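Local coordinates for protein chitin deacetylase 1 (Bombyx mori, PDB 5ZNT) that removes N-acetyl groups from the N-acetyl-D-glucosamine units of chitin, with the help of a zinc ion, giving chitosan and acetate, at residues Ile42-Ala47 against Ile72-Phe77; His96-His101 against Asn140-Val145; Phe166-Thr171 against Thr302-Ile307. One frame throughout, in Å; residues are numbered along the deposited sequence.

Contact 1: residues Ile42-Ala47 against Ile72-Phe77; sequences ITFDDA and IKATYF. With ZN (zinc ion), chain C.
The carbonyl oxygen of Ile42 is gripped twice, by Thr75 N at 3.1 Å and by a water. The same water reaches Thr75 OG1, a hydroxyl that also accepts from the backbone N of Met303. From here the parallel pairing runs on: Phe44 N gives to Thr75 O at 3.0 Å, Phe77 N to Phe44 O at 2.8 Å, and a weak bond joins Asp46 N to Phe77 O. Side chains alternate between two faces. On one, Phe44 and Tyr76 point the same way, each with CG turned away from its carbonyl carbon (chi1 -61° and -69°). Their rings tilt by 30° and are slid apart, so that contact falls to Phe44 CD2 beside Tyr76 CE2 at 3.6 Å. An alanine in place of Tyr76 is likely to open a gap beside Phe44 CD2, leaving its ring held by fewer neighbours. The other face carries Thr43, Thr75, Asp45 and Phe77. Here Asp45 OD1 lies 3.4 Å from Phe77 CB, its carboxylate plane nearly perpendicular to the ring, while a salt bridge to Arg146 engages the same oxygen. Past the strand end Asp46 OD1 binds zinc at 2.1 Å, with His101 and His105 as the other protein ligands. The two strands belong to the beta-alpha-beta unit 38-45, 53-59, 75-78, which supplies the aspartate of the Asp-His-His metal site of carbohydrate esterase family 4.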
loop_
_atom_site.group_PDB
_atom_site.type_symbol
_atom_site.label_atom_id
_atom_site.label_comp_id
_atom_site.label_asym_id
_atom_site.label_seq_id
_atom_site.Cartn_x
_atom_site.Cartn_y
_atom_site.Cartn_z
ATOM N N ILE A 42 -0.706 -7.372 -1.801
ATOM C CA ILE A 42 -0.257 -7.557 -0.431
ATOM C C ILE A 42 0.484 -6.300 0.006
ATOM O O ILE A 42 1.370 -5.821 -0.708
ATOM C CB ILE A 42 0.667 -8.776 -0.332
ATOM C CG1 ILE A 42 -0.067 -10.059 -0.727
ATOM C CG2 ILE A 42 1.271 -8.875 1.071
ATOM C CD1 ILE A 42 0.925 -11.213 -0.983
ATOM N N THR A 43 0.130 -5.756 1.172
ATOM C CA THR A 43 0.857 -4.611 1.712
ATOM C C THR A 43 1.222 -4.874 3.163
ATOM O O THR A 43 0.600 -5.700 3.840
ATOM C CB THR A 43 0.059 -3.290 1.612
ATOM O OG1 THR A 43 -0.995 -3.273 2.592
ATOM C CG2 THR A 43 -0.561 -3.109 0.208
ATOM N N PHE A 44 2.241 -4.139 3.635
ATOM C CA PHE A 44 2.684 -4.154 5.023
ATOM C C PHE A 44 2.895 -2.725 5.506
ATOM O O PHE A 44 3.561 -1.932 4.826
ATOM C CB PHE A 44 3.987 -4.952 5.170
ATOM C CG PHE A 44 3.847 -6.378 4.763
ATOM C CD1 PHE A 44 3.248 -7.295 5.618
ATOM C CD2 PHE A 44 4.277 -6.798 3.508
ATOM C CE1 PHE A 44 3.092 -8.623 5.222
ATOM C CE2 PHE A 44 4.132 -8.122 3.123
ATOM C CZ PHE A 44 3.550 -9.027 3.985
ATOM N N ASP A 45 2.367 -2.420 6.673
ATOM C CA ASP A 45 2.572 -1.099 7.198
ATOM C C ASP A 45 3.695 -1.135 8.202
ATOM O O ASP A 45 4.150 -2.200 8.667
ATOM C CB ASP A 45 1.270 -0.510 7.717
ATOM C CG ASP A 45 0.275 -0.216 6.618
ATOM O OD1 ASP A 45 0.570 -0.535 5.447
ATOM O OD2 ASP A 45 -0.809 0.325 6.938
ATOM N N ASP A 46 4.103 0.081 8.513
ATOM C CA ASP A 46 4.948 0.461 9.617
ATOM C C ASP A 46 6.339 -0.128 9.451
ATOM O O ASP A 46 6.617 -0.640 8.462
ATOM C CB ASP A 46 4.484 -0.055 11.017
ATOM C CG ASP A 46 3.019 0.260 11.392
ATOM O OD1 ASP A 46 2.418 1.069 10.725
ATOM O OD2 ASP A 46 2.570 -0.361 12.397
ATOM N N ALA A 47 7.191 0.041 10.429
ATOM C CA ALA A 47 8.630 -0.099 10.299
ATOM C C ALA A 47 9.131 -1.381 9.650
ATOM O O ALA A 47 8.531 -2.367 9.758
ATOM C CB ALA A 47 9.323 0.152 11.626
ATOM N N ILE A 72 6.669 -12.774 -6.932
ATOM C CA ILE A 72 5.554 -11.980 -6.425
ATOM C C ILE A 72 6.097 -10.731 -5.731
ATOM O O ILE A 72 7.190 -10.739 -5.154
ATOM C CB ILE A 72 4.666 -12.800 -5.474
ATOM C CG1 ILE A 72 5.448 -13.315 -4.267
ATOM C CG2 ILE A 72 4.055 -13.977 -6.208
ATOM C CD1 ILE A 72 4.492 -13.970 -3.223
ATOM N N LYS A 73 5.347 -9.638 -5.824
ATOM C CA LYS A 73 5.790 -8.353 -5.295
ATOM C C LYS A 73 4.736 -7.795 -4.351
ATOM O O LYS A 73 3.534 -7.961 -4.576
ATOM C CB LYS A 73 6.048 -7.330 -6.401
ATOM C CG LYS A 73 7.060 -7.770 -7.476
ATOM C CD LYS A 73 8.429 -8.103 -6.853
ATOM C CE LYS A 73 9.506 -8.149 -7.955
ATOM N NZ LYS A 73 9.089 -9.069 -9.069
ATOM N N ALA A 74 5.205 -7.103 -3.306
ATOM C CA ALA A 74 4.353 -6.472 -2.305
ATOM C C ALA A 74 4.711 -4.990 -2.192
ATOM O O ALA A 74 5.682 -4.512 -2.785
ATOM C CB ALA A 74 4.485 -7.189 -0.939
ATOM N N THR A 75 3.899 -4.251 -1.439
ATOM C CA THR A 75 4.076 -2.813 -1.225
ATOM C C THR A 75 4.234 -2.564 0.271
ATOM O O THR A 75 3.450 -3.079 1.057
ATOM C CB THR A 75 2.867 -2.022 -1.758
ATOM O OG1 THR A 75 2.640 -2.349 -3.144
ATOM C CG2 THR A 75 3.092 -0.510 -1.636
ATOM N N TYR A 76 5.234 -1.773 0.658
ATOM C CA TYR A 76 5.535 -1.498 2.059
ATOM C C TYR A 76 5.246 -0.031 2.329
ATOM O O TYR A 76 5.862 0.844 1.709
ATOM C CB TYR A 76 6.996 -1.806 2.385
ATOM C CG TYR A 76 7.293 -3.286 2.335
ATOM C CD1 TYR A 76 7.497 -3.931 1.122
ATOM C CD2 TYR A 76 7.340 -4.043 3.500
ATOM C CE1 TYR A 76 7.746 -5.297 1.063
ATOM C CE2 TYR A 76 7.612 -5.414 3.456
ATOM C CZ TYR A 76 7.828 -6.022 2.237
ATOM O OH TYR A 76 8.084 -7.360 2.193
ATOM N N PHE A 77 4.275 0.234 3.200
ATOM C CA PHE A 77 4.000 1.600 3.647
ATOM C C PHE A 77 4.832 1.828 4.903
ATOM O O PHE A 77 4.482 1.367 5.991
ATOM C CB PHE A 77 2.505 1.806 3.890
ATOM C CG PHE A 77 1.699 1.821 2.615
ATOM C CD1 PHE A 77 1.627 2.972 1.841
ATOM C CD2 PHE A 77 1.055 0.675 2.180
ATOM C CE1 PHE A 77 0.906 2.975 0.648
ATOM C CE2 PHE A 77 0.330 0.682 0.999
ATOM C CZ PHE A 77 0.263 1.821 0.238
HETATM ZN ZN ZN C . 0.605 2.188 10.820
HETATM O O HOH W 1 1.062 -4.698 -3.186
HETATM O O HOH W 2 0.902 -8.439 -3.842
HETATM O O HOH W 3 -0.907 0.879 9.693
HETATM O O HOH W 4 0.111 0.960 12.514
HETATM O O HOH W 5 -1.589 2.890 10.798
#

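Contact 2: residues His96-His101 against Asn140-Val145; sequences HEIAVH and NSVVGV. With ZN (zinc ion), chain C.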
loop_
_atom_site.group_PDB
_atom_site.type_symbol
_atom_site.label_atom_id
_atom_site.label_comp_id
_atom_site.label_asym_id
_atom_site.label_seq_id
_atom_site.Cartn_x
_atom_site.Cartn_y
_atom_site.Cartn_z
ATOM N N HIS A 96 10.210 -4.948 -4.554
ATOM C CA HIS A 96 9.012 -4.531 -3.844
ATOM C C HIS A 96 8.920 -3.009 -3.837
ATOM O O HIS A 96 9.920 -2.299 -3.968
ATOM C CB HIS A 96 9.010 -5.090 -2.425
ATOM C CG HIS A 96 9.176 -6.579 -2.385
ATOM N ND1 HIS A 96 8.158 -7.448 -2.719
ATOM C CD2 HIS A 96 10.250 -7.347 -2.095
ATOM C CE1 HIS A 96 8.593 -8.690 -2.613
ATOM N NE2 HIS A 96 9.864 -8.657 -2.244
ATOM N N GLU A 97 7.701 -2.513 -3.718
ATOM C CA GLU A 97 7.465 -1.080 -3.754
ATOM C C GLU A 97 7.600 -0.499 -2.355
ATOM O O GLU A 97 7.132 -1.096 -1.385
ATOM C CB GLU A 97 6.070 -0.774 -4.309
ATOM C CG GLU A 97 5.739 0.716 -4.247
ATOM C CD GLU A 97 4.435 1.088 -4.950
ATOM O OE1 GLU A 97 3.800 0.194 -5.553
ATOM O OE2 GLU A 97 4.067 2.290 -4.907
ATOM N N ILE A 98 8.244 0.665 -2.255
ATOM C CA ILE A 98 8.364 1.388 -0.990
ATOM C C ILE A 98 7.478 2.616 -1.080
ATOM O O ILE A 98 7.618 3.409 -2.014
ATOM C CB ILE A 98 9.815 1.796 -0.694
ATOM C CG1 ILE A 98 10.706 0.566 -0.628
ATOM C CG2 ILE A 98 9.880 2.614 0.626
ATOM C CD1 ILE A 98 10.314 -0.448 0.457
ATOM N N ALA A 99 6.566 2.771 -0.118
ATOM C CA ALA A 99 5.664 3.920 -0.041
ATOM C C ALA A 99 5.777 4.516 1.358
ATOM O O ALA A 99 6.439 3.946 2.231
ATOM C CB ALA A 99 4.203 3.510 -0.341
ATOM N N VAL A 100 5.140 5.676 1.602
ATOM C CA VAL A 100 5.346 6.375 2.876
ATOM C C VAL A 100 4.128 6.222 3.769
ATOM O O VAL A 100 2.976 6.206 3.307
ATOM C CB VAL A 100 5.711 7.862 2.705
ATOM C CG1 VAL A 100 6.937 8.020 1.788
ATOM C CG2 VAL A 100 4.530 8.697 2.213
ATOM N N HIS A 101 4.400 6.143 5.070
ATOM C CA HIS A 101 3.423 5.962 6.129
ATOM C C HIS A 101 3.713 6.948 7.268
ATOM O O HIS A 101 3.428 6.661 8.434
ATOM C CB HIS A 101 3.459 4.511 6.613
ATOM C CG HIS A 101 2.317 4.101 7.497
ATOM N ND1 HIS A 101 1.003 4.419 7.229
ATOM C CD2 HIS A 101 2.296 3.338 8.623
ATOM C CE1 HIS A 101 0.224 3.887 8.159
ATOM N NE2 HIS A 101 0.985 3.231 9.022
ATOM N N ASN A 140 12.832 8.002 -8.238
ATOM C CA ASN A 140 11.529 8.643 -8.005
ATOM C C ASN A 140 10.366 7.645 -7.941
ATOM O O ASN A 140 9.234 7.965 -8.320
ATOM C CB ASN A 140 11.255 9.711 -9.059
ATOM C CG ASN A 140 12.332 10.767 -9.079
ATOM O OD1 ASN A 140 13.065 10.890 -10.053
ATOM N ND2 ASN A 140 12.461 11.504 -7.991
ATOM N N SER A 141 10.630 6.447 -7.424
ATOM C CA SER A 141 9.621 5.394 -7.340
ATOM C C SER A 141 8.904 5.326 -5.984
ATOM O O SER A 141 8.006 4.496 -5.818
ATOM C CB SER A 141 10.258 4.041 -7.653
ATOM O OG SER A 141 11.296 3.730 -6.734
ATOM N N VAL A 142 9.256 6.176 -5.023
ATOM C CA VAL A 142 8.514 6.300 -3.766
ATOM C C VAL A 142 7.369 7.289 -4.020
ATOM O O VAL A 142 7.571 8.497 -4.022
ATOM C CB VAL A 142 9.430 6.753 -2.626
ATOM C CG1 VAL A 142 8.644 6.911 -1.318
ATOM C CG2 VAL A 142 10.629 5.778 -2.461
ATOM N N VAL A 143 6.159 6.784 -4.278
ATOM C CA VAL A 143 5.119 7.636 -4.861
ATOM C C VAL A 143 3.768 7.474 -4.167
ATOM O O VAL A 143 2.821 8.209 -4.473
ATOM C CB VAL A 143 4.964 7.371 -6.376
ATOM C CG1 VAL A 143 6.301 7.525 -7.101
ATOM C CG2 VAL A 143 4.364 5.983 -6.632
ATOM N N GLY A 144 3.655 6.505 -3.258
ATOM C CA GLY A 144 2.396 6.249 -2.577
ATOM C C GLY A 144 2.366 6.715 -1.136
ATOM O O GLY A 144 3.413 6.854 -0.491
ATOM N N VAL A 145 1.159 6.953 -0.619
ATOM C CA VAL A 145 0.936 7.431 0.738
ATOM C C VAL A 145 -0.146 6.581 1.374
ATOM O O VAL A 145 -1.175 6.306 0.739
ATOM C CB VAL A 145 0.498 8.913 0.749
ATOM C CG1 VAL A 145 0.057 9.326 2.167
ATOM C CG2 VAL A 145 1.637 9.820 0.275
HETATM ZN ZN ZN C . 0.605 2.188 10.820
HETATM O O HOH W 6 5.464 4.204 -3.500
HETATM O O HOH W 7 9.158 1.923 -4.618
HETATM O O HOH W 3 -0.907 0.879 9.693
HETATM O O HOH W 5 -1.589 2.890 10.798
HETATM O O HOH W 4 0.111 0.960 12.514
#
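Val100 sets its two methyls against different valines. Val100 CG1 meets Val142 CG1 at 3.7 Å, the side chains crossing at about a right angle, while Val100 CG2 meets Val145 CG2, also at 3.7 Å and at a slant. With chi1 at -55°, CG1 turns away from the carbonyl carbon and CG2 sits between the two backbone arms, a setting that presents both branches to 140-145. Methionines of helix 117-134 cover the same side chain. Beside these methyls runs the direct backbone bond, Val100 N to Gly144 O at 3.0 Å; it is almost straight at 177°, although the donor is tilted from the carbonyl plane. Gly144, which has no side chain, lies close against Ala99, whose CB is 3.4 Å from Gly144 O. Further back the two chains diverge. Glu97 spans the gap extended and at about a right angle to Val143, its OE2 4.1 Å from Val143 CG2 and also bonded to Tyr168 OH and Thr304 OG1. One water accepts from Val143 N at 2.8 Å and lies within bonding distance of Glu97 OE2 and Ile98 O, with more acceptors near it than it has protons; another links Ile98 N to Ser141 O. Beyond the strand, His101 NE2 binds zinc while its ND1 bonds to Arg146 O. The chemistry thus divides: apolar branches close the contact beside the single backbone bond, and where the chains part, water takes over the pairing of backbone groups.

Contact 3: residues Phe166-Thr171 against Thr302-Ile307; sequences FLYDST and TMTQVI
Tyr168 lies at about a right angle to Met303, its OH 3.2 Å from Met303 CB, and three residues of the first helical turns, Met303, Thr304 and Ile307, touch it. Thr304 OG1 stands at the ring edge, 3.7 Å from Tyr168 CE2. Ile307 CD1 approaches the root of the ring, 3.6 Å from Tyr168 CB, and also meets Leu167 CD2 tip to tip at 3.9 Å. The chain of Met303, bent at chi2 (-82°) and chi3 (-110°), brings its CE against Ser170, where the 3.4 Å distance from Met303 CE to Ser170 CB is tight for two carbons. A chi1 of 68° places the Tyr168 ring between its own backbone N and carbonyl carbon, directed at the helix. The second shell orders the two backbones that carry these groups. Thr302 and Gln305 form a capping box at the helix start: Gln305 N bonds to Thr302 OG1 at 3.0 Å, and Thr302 N returns a bond to Gln305 OE1. On the facing chain an Asx turn, Thr171 N to Asp169 OD2 at 2.9 Å, shapes the backbone after the strand, and Ser170 OG is held by Met211 O. Tyr168 OH and Thr304 OG1 converge on Glu97 OE2, so the polar link between strand and helix passes through a third residue. Two hydroxyls and the nearby helix N-terminus would probably favour the ionised form of that buried carboxylate.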
loop_
_atom_site.group_PDB
_atom_site.type_symbol
_atom_site.label_atom_id
_atom_site.label_comp_id
_atom_site.label_asym_id
_atom_site.label_seq_id
_atom_site.Cartn_x
_atom_site.Cartn_y
_atom_site.Cartn_z
ATOM N N PHE A 166 2.997 13.226 -5.404
ATOM C CA PHE A 166 2.753 11.825 -5.095
ATOM C C PHE A 166 1.812 11.250 -6.153
ATOM O O PHE A 166 1.003 11.970 -6.743
ATOM C CB PHE A 166 2.154 11.673 -3.693
ATOM C CG PHE A 166 3.179 11.759 -2.571
ATOM C CD1 PHE A 166 4.030 10.688 -2.301
ATOM C CD2 PHE A 166 3.299 12.912 -1.803
ATOM C CE1 PHE A 166 4.968 10.769 -1.281
ATOM C CE2 PHE A 166 4.237 12.992 -0.771
ATOM C CZ PHE A 166 5.076 11.921 -0.517
ATOM N N LEU A 167 1.927 9.944 -6.401
ATOM C CA LEU A 167 1.087 9.334 -7.429
ATOM C C LEU A 167 -0.259 8.902 -6.862
ATOM O O LEU A 167 -1.312 9.160 -7.459
ATOM C CB LEU A 167 1.803 8.141 -8.054
ATOM C CG LEU A 167 1.013 7.354 -9.103
ATOM C CD1 LEU A 167 0.692 8.258 -10.312
ATOM C CD2 LEU A 167 1.795 6.096 -9.504
ATOM N N TYR A 168 -0.258 8.242 -5.711
ATOM C CA TYR A 168 -1.508 7.696 -5.228
ATOM C C TYR A 168 -1.562 7.741 -3.721
ATOM O O TYR A 168 -0.533 7.737 -3.031
ATOM C CB TYR A 168 -1.730 6.253 -5.694
ATOM C CG TYR A 168 -0.770 5.249 -5.085
ATOM C CD1 TYR A 168 -1.072 4.603 -3.886
ATOM C CD2 TYR A 168 0.444 4.967 -5.698
ATOM C CE1 TYR A 168 -0.187 3.680 -3.319
ATOM C CE2 TYR A 168 1.341 4.055 -5.134
ATOM C CZ TYR A 168 1.010 3.413 -3.955
ATOM O OH TYR A 168 1.887 2.524 -3.387
ATOM N N ASP A 169 -2.791 7.747 -3.226
ATOM C CA ASP A 169 -3.110 7.499 -1.839
ATOM C C ASP A 169 -3.765 6.130 -1.708
ATOM O O ASP A 169 -4.459 5.665 -2.618
ATOM C CB ASP A 169 -4.053 8.578 -1.314
ATOM C CG ASP A 169 -4.560 8.265 0.056
ATOM O OD1 ASP A 169 -3.753 8.325 1.005
ATOM O OD2 ASP A 169 -5.749 7.924 0.202
ATOM N N SER A 170 -3.524 5.471 -0.571
ATOM C CA SER A 170 -4.256 4.258 -0.193
ATOM C C SER A 170 -4.606 4.399 1.287
ATOM O O SER A 170 -4.093 3.694 2.160
ATOM C CB SER A 170 -3.470 2.973 -0.461
ATOM O OG SER A 170 -4.322 1.833 -0.256
ATOM N N THR A 171 -5.490 5.344 1.564
ATOM C CA THR A 171 -6.009 5.587 2.905
ATOM C C THR A 171 -7.531 5.492 2.980
ATOM O O THR A 171 -8.071 5.188 4.045
ATOM C CB THR A 171 -5.577 6.983 3.383
ATOM O OG1 THR A 171 -4.163 7.141 3.196
ATOM C CG2 THR A 171 -5.948 7.213 4.835
ATOM N N THR A 302 2.601 -4.879 -7.018
ATOM C CA THR A 302 2.640 -3.673 -6.199
ATOM C C THR A 302 1.463 -2.761 -6.531
ATOM O O THR A 302 0.778 -2.918 -7.546
ATOM C CB THR A 302 3.938 -2.905 -6.415
ATOM O OG1 THR A 302 3.930 -2.317 -7.720
ATOM C CG2 THR A 302 5.154 -3.826 -6.297
ATOM N N MET A 303 1.268 -1.750 -5.683
ATOM C CA MET A 303 0.218 -0.764 -5.944
ATOM C C MET A 303 0.502 0.018 -7.213
ATOM O O MET A 303 -0.403 0.268 -8.017
ATOM C CB MET A 303 0.095 0.198 -4.769
ATOM C CG MET A 303 -0.062 -0.486 -3.456
ATOM S SD MET A 303 -1.772 -0.928 -3.252
ATOM C CE MET A 303 -2.195 0.189 -2.003
ATOM N N THR A 304 1.748 0.481 -7.376
ATOM C CA THR A 304 2.114 1.175 -8.605
ATOM C C THR A 304 1.830 0.301 -9.823
ATOM O O THR A 304 1.365 0.796 -10.855
ATOM C CB THR A 304 3.588 1.582 -8.563
ATOM O OG1 THR A 304 3.758 2.640 -7.615
ATOM C CG2 THR A 304 4.092 2.068 -9.950
ATOM N N GLN A 305 2.069 -1.011 -9.707
ATOM C CA GLN A 305 1.816 -1.906 -10.834
ATOM C C GLN A 305 0.324 -2.024 -11.148
ATOM O O GLN A 305 -0.041 -2.223 -12.314
ATOM C CB GLN A 305 2.431 -3.278 -10.554
ATOM C CG GLN A 305 3.926 -3.268 -10.803
ATOM C CD GLN A 305 4.640 -4.497 -10.316
ATOM O OE1 GLN A 305 4.083 -5.324 -9.590
ATOM N NE2 GLN A 305 5.890 -4.643 -10.737
ATOM N N VAL A 306 -0.549 -1.903 -10.144
ATOM C CA VAL A 306 -1.981 -1.849 -10.433
ATOM C C VAL A 306 -2.289 -0.629 -11.292
ATOM O O VAL A 306 -2.953 -0.730 -12.331
ATOM C CB VAL A 306 -2.816 -1.844 -9.140
ATOM C CG1 VAL A 306 -4.308 -1.655 -9.483
ATOM C CG2 VAL A 306 -2.639 -3.138 -8.387
ATOM N N ILE A 307 -1.792 0.540 -10.877
ATOM C CA ILE A 307 -2.042 1.768 -11.629
ATOM C C ILE A 307 -1.493 1.655 -13.050
ATOM O O ILE A 307 -2.107 2.138 -14.006
ATOM C CB ILE A 307 -1.447 2.981 -10.881
ATOM C CG1 ILE A 307 -2.167 3.183 -9.546
ATOM C CG2 ILE A 307 -1.520 4.255 -11.742
ATOM C CD1 ILE A 307 -1.514 4.258 -8.625
#

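Contacts 1, 2 and 3 follow one another along the chain yet cluster in space, their centres about 10 Å (1 to 2), 8 Å (2 to 3) and 12 Å (1 to 3) apart. Strand 75-78 of contact 1 pairs with strand 97-100 of contact 2 in the parallel sheet, while strands 144-145 and 168-169 carry contact 2 into contact 3 through the mixed sheet. Helix 303-311 closes the circuit, since Thr75 OG1 bonds to Met303 N. Such a curled succession of strands is consistent with the distorted beta/alpha barrel of the family. Contacts 1 and 2 share the zinc and its waters, whereas contact 3 packs the interior about 12 Å from the zinc, measured from the side chain of Ser170.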